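Side-chain contact in ferredoxin--NADP reductase, apicoplast (Plasmodium falciparum, PDB 3JQQ), which catalyses electron transfer between ferredoxin and NADP(H) in the apicoplast, using FAD as cofactor: residues K287-R290 with Y291-D295. The protein carries 1 engineered substitution. Residues are numbered along the deposited sequence; the frame is centred on the assembly and turned at random.
Sequences KSIR and YKVMD. With A2P (adenosine-2'-5'-diphosphate), chain H.
Arg290 sets its CD methylene over one face of the neighbouring Tyr291 ring, toward the rim, a CH-pi contact in which Arg290 CD stands 4.2 Å from the ring centroid and 16° off the normal. With CG anti to the backbone N (chi1 -172°) and the chain extended as far as NE, NH1 is carried beyond the rim, still on the same side of the ring plane as CD. There it gives a weak hydrogen bond to Tyr291 OH, 3.2 Å long, the guanidinium and ring planes standing 68° apart. Arginine and tyrosine suit this exposed flank, since each has an apolar middle and a polar end.

Backbone bonds link the two segments along the helix. Tyr291 N bonds to Ser288 O (3.3 Å), and Met294 N binds Arg290 O at 2.9 Å. Val293 N is more weakly held by Ile289 O.

On the buried flank, Ile289 and Val293, one turn apart, lie side by side with their CG2 atoms 4.1 Å from each other. Their branched apolar side chains pack on strand 280-285 and helix 259-265. Lysine suits position 292 because its long, extended chain carries the ammonium to a salt bridge with Asp261; it also donates to Thr255 O of the second subunit.

Next to the bound adenosine-2'-5'-diphosphate, Ser288 OG donates to phosphate oxygen O2P, although the modelled 2.4 Å is doubtfully short. Serine's short side chain brings a hydroxyl donor up to the phosphate, and Tyr258 OH and Lys119 NZ of the second subunit also bind this ligand. A helix following strand 280-285 of the parallel sheet, with nucleotide-binding residues at the strand-to-helix turn, is characteristic of the Rossmann-like NADP(H) domain of ferredoxin-NADP reductases.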
ATOM      1  N   LYS B 287       6.357   2.152  -3.921  1.00 29.10           N
ATOM      2  CA  LYS B 287       6.452   2.489  -5.340  1.00 29.94           C
ATOM      3  C   LYS B 287       7.149   3.824  -5.625  1.00 30.47           C
ATOM      4  O   LYS B 287       7.850   3.960  -6.628  1.00 30.41           O
ATOM      5  CB  LYS B 287       5.062   2.482  -5.982  1.00 30.01           C
ATOM      6  CG  LYS B 287       4.088   3.472  -5.364  1.00 30.60           C
ATOM      7  CD  LYS B 287       2.735   3.422  -6.056  1.00 31.57           C
ATOM      8  CE  LYS B 287       2.116   2.038  -5.957  1.00 31.88           C
ATOM      9  NZ  LYS B 287       0.791   1.974  -6.634  1.00 32.09           N
ATOM     10  N   SER B 288       6.951   4.805  -4.749  1.00 31.32           N
ATOM     11  CA  SER B 288       7.478   6.147  -4.970  1.00 32.37           C
ATOM     12  C   SER B 288       9.005   6.192  -5.051  1.00 33.23           C
ATOM     13  O   SER B 288       9.553   6.911  -5.886  1.00 33.27           O
ATOM     14  CB  SER B 288       6.986   7.099  -3.877  1.00 32.22           C
ATOM     15  OG  SER B 288       5.571   7.176  -3.868  1.00 32.51           O
ATOM     16  N   ILE B 289       9.697   5.436  -4.203  1.00 34.50           N
ATOM     17  CA  ILE B 289      11.155   5.434  -4.264  1.00 35.75           C
ATOM     18  C   ILE B 289      11.667   5.522  -5.702  1.00 37.03           C
ATOM     19  O   ILE B 289      12.585   6.286  -6.003  1.00 37.05           O
ATOM     20  CB  ILE B 289      11.730   4.159  -3.617  1.00 35.53           C
ATOM     21  CG1 ILE B 289      11.366   4.106  -2.137  1.00 35.09           C
ATOM     22  CG2 ILE B 289      13.236   4.090  -3.814  1.00 35.39           C
ATOM     23  CD1 ILE B 289      11.537   2.737  -1.519  1.00 34.10           C
ATOM     24  N   ARG B 290      11.052   4.736  -6.578  1.00 38.71           N
ATOM     25  CA  ARG B 290      11.522   4.545  -7.952  1.00 40.47           C
ATOM     26  C   ARG B 290      11.947   5.807  -8.706  1.00 41.37           C
ATOM     27  O   ARG B 290      13.074   5.897  -9.192  1.00 41.45           O
ATOM     28  CB  ARG B 290      10.461   3.803  -8.770  1.00 40.58           C
ATOM     29  CG  ARG B 290      10.926   3.381 -10.154  1.00 41.73           C
ATOM     30  CD  ARG B 290       9.746   3.063 -11.059  1.00 43.73           C
ATOM     31  NE  ARG B 290      10.151   2.320 -12.249  1.00 45.33           N
ATOM     32  CZ  ARG B 290       9.415   2.214 -13.352  1.00 46.24           C
ATOM     33  NH1 ARG B 290       8.233   2.812 -13.425  1.00 46.58           N
ATOM     34  NH2 ARG B 290       9.865   1.513 -14.385  1.00 46.67           N
ATOM     35  N   TYR B 291      11.043   6.774  -8.814  1.00 42.62           N
ATOM     36  CA  TYR B 291      11.248   7.882  -9.746  1.00 43.92           C
ATOM     37  C   TYR B 291      12.339   8.868  -9.332  1.00 44.58           C
ATOM     38  O   TYR B 291      13.105   9.340 -10.173  1.00 44.60           O
ATOM     39  CB  TYR B 291       9.922   8.592 -10.039  1.00 44.06           C
ATOM     40  CG  TYR B 291       8.926   7.690 -10.734  1.00 44.84           C
ATOM     41  CD1 TYR B 291       7.993   6.962 -10.006  1.00 45.63           C
ATOM     42  CD2 TYR B 291       8.937   7.544 -12.116  1.00 45.69           C
ATOM     43  CE1 TYR B 291       7.087   6.127 -10.637  1.00 46.27           C
ATOM     44  CE2 TYR B 291       8.035   6.711 -12.756  1.00 46.34           C
ATOM     45  CZ  TYR B 291       7.112   6.004 -12.011  1.00 46.59           C
ATOM     46  OH  TYR B 291       6.211   5.173 -12.639  1.00 46.86           O
ATOM     47  N   LYS B 292      12.421   9.162  -8.039  1.00 45.50           N
ATOM     48  CA  LYS B 292      13.449  10.063  -7.535  1.00 46.44           C
ATOM     49  C   LYS B 292      14.841   9.481  -7.771  1.00 47.24           C
ATOM     50  O   LYS B 292      15.750  10.184  -8.211  1.00 47.31           O
ATOM     51  CB  LYS B 292      13.226  10.343  -6.046  1.00 46.36           C
ATOM     52  CG  LYS B 292      13.702  11.713  -5.592  1.00 46.25           C
ATOM     53  CD  LYS B 292      12.930  12.175  -4.367  1.00 46.01           C
ATOM     54  CE  LYS B 292      13.002  13.684  -4.199  1.00 45.89           C
ATOM     55  NZ  LYS B 292      12.083  14.168  -3.130  1.00 45.49           N
ATOM     56  N   VAL B 293      15.001   8.193  -7.484  1.00 48.33           N
ATOM     57  CA  VAL B 293      16.283   7.522  -7.672  1.00 49.44           C
ATOM     58  C   VAL B 293      16.637   7.389  -9.150  1.00 50.39           C
ATOM     59  O   VAL B 293      17.784   7.601  -9.543  1.00 50.41           O
ATOM     60  CB  VAL B 293      16.296   6.123  -7.021  1.00 49.36           C
ATOM     61  CG1 VAL B 293      17.512   5.332  -7.482  1.00 49.32           C
ATOM     62  CG2 VAL B 293      16.269   6.239  -5.504  1.00 49.28           C
ATOM     63  N   MET B 294      15.656   7.032  -9.951  1.00 51.66           N
ATOM     64  CA  MET B 294      15.846   6.830 -11.372  1.00 53.01           C
ATOM     65  C   MET B 294      16.272   8.078 -12.099  1.00 53.89           C
ATOM     66  O   MET B 294      17.088   8.008 -12.954  1.00 53.98           O
ATOM     67  CB  MET B 294      14.595   6.253 -12.007  1.00 53.01           C
ATOM     68  CG  MET B 294      14.356   4.831 -11.608  1.00 53.37           C
ATOM     69  SD  MET B 294      15.706   3.767 -12.057  1.00 54.18           S
ATOM     70  CE  MET B 294      15.137   3.116 -13.603  1.00 54.07           C
ATOM     71  N   ASP B 295      15.720   9.206 -11.711  1.00 55.07           N
ATOM     72  CA  ASP B 295      16.004  10.467 -12.331  1.00 56.20           C
ATOM     73  C   ASP B 295      17.437  10.877 -12.226  1.00 56.90           C
ATOM     74  O   ASP B 295      18.010  11.349 -13.156  1.00 57.02           O
ATOM     75  CB  ASP B 295      15.105  11.547 -11.761  1.00 56.23           C
ATOM     76  CG  ASP B 295      13.887  11.761 -12.603  1.00 56.56           C
ATOM     77  OD1 ASP B 295      14.066  12.093 -13.792  1.00 56.89           O
ATOM     78  OD2 ASP B 295      12.744  11.598 -12.101  1.00 56.78           O
TER
HETATM   79  P1  A2P H 416       4.358   9.811  -5.073  1.00 19.04           P
HETATM   80  O1P A2P H 416       5.610  10.043  -4.267  1.00 19.90           O
HETATM   81  O2P A2P H 416       3.915   8.369  -5.119  1.00 19.79           O
HETATM   82  O3P A2P H 416       4.345  10.501  -6.415  1.00 19.56           O
HETATM   83  P2  A2P H 416      -0.974   6.538  -5.307  1.00 23.47           P
HETATM   84  O4P A2P H 416       0.113   5.523  -5.063  1.00 23.68           O
HETATM   85  O5P A2P H 416      -1.177   6.890  -6.761  1.00 23.31           O
HETATM   86  O6P A2P H 416      -2.259   6.274  -4.559  1.00 23.97           O
HETATM   87  O5' A2P H 416      -0.403   7.894  -4.648  1.00 21.71           O
HETATM   88  C5' A2P H 416      -1.216   9.065  -4.622  1.00 20.54           C
HETATM   89  C4' A2P H 416      -0.429  10.241  -4.060  1.00 19.69           C
HETATM   90  O4' A2P H 416      -0.001   9.957  -2.719  1.00 19.32           O
HETATM   91  C3' A2P H 416       0.832  10.502  -4.878  1.00 19.20           C
HETATM   92  O3' A2P H 416       1.021  11.913  -5.008  1.00 19.17           O
HETATM   93  C2' A2P H 416       1.940   9.933  -4.020  1.00 18.79           C
HETATM   94  O2' A2P H 416       3.200  10.562  -4.241  1.00 19.06           O
HETATM   95  C1' A2P H 416       1.391  10.286  -2.652  1.00 18.76           C
HETATM   96  N9  A2P H 416       2.174   9.648  -1.565  1.00 18.60           N
HETATM   97  C8  A2P H 416       3.144   8.719  -1.712  1.00 18.24           C
HETATM   98  N7  A2P H 416       3.673   8.378  -0.510  1.00 17.92           N
HETATM   99  C5  A2P H 416       3.038   9.110   0.422  1.00 18.57           C
HETATM  100  C6  A2P H 416       3.100   9.251   1.896  1.00 18.64           C
HETATM  101  N6  A2P H 416       3.972   8.518   2.628  1.00 18.58           N
HETATM  102  N1  A2P H 416       2.260  10.134   2.486  1.00 19.23           N
HETATM  103  C2  A2P H 416       1.388  10.872   1.771  1.00 18.43           C
HETATM  104  N3  A2P H 416       1.279  10.793   0.441  1.00 18.42           N
HETATM  105  C4  A2P H 416       2.059   9.949  -0.274  1.00 18.38           C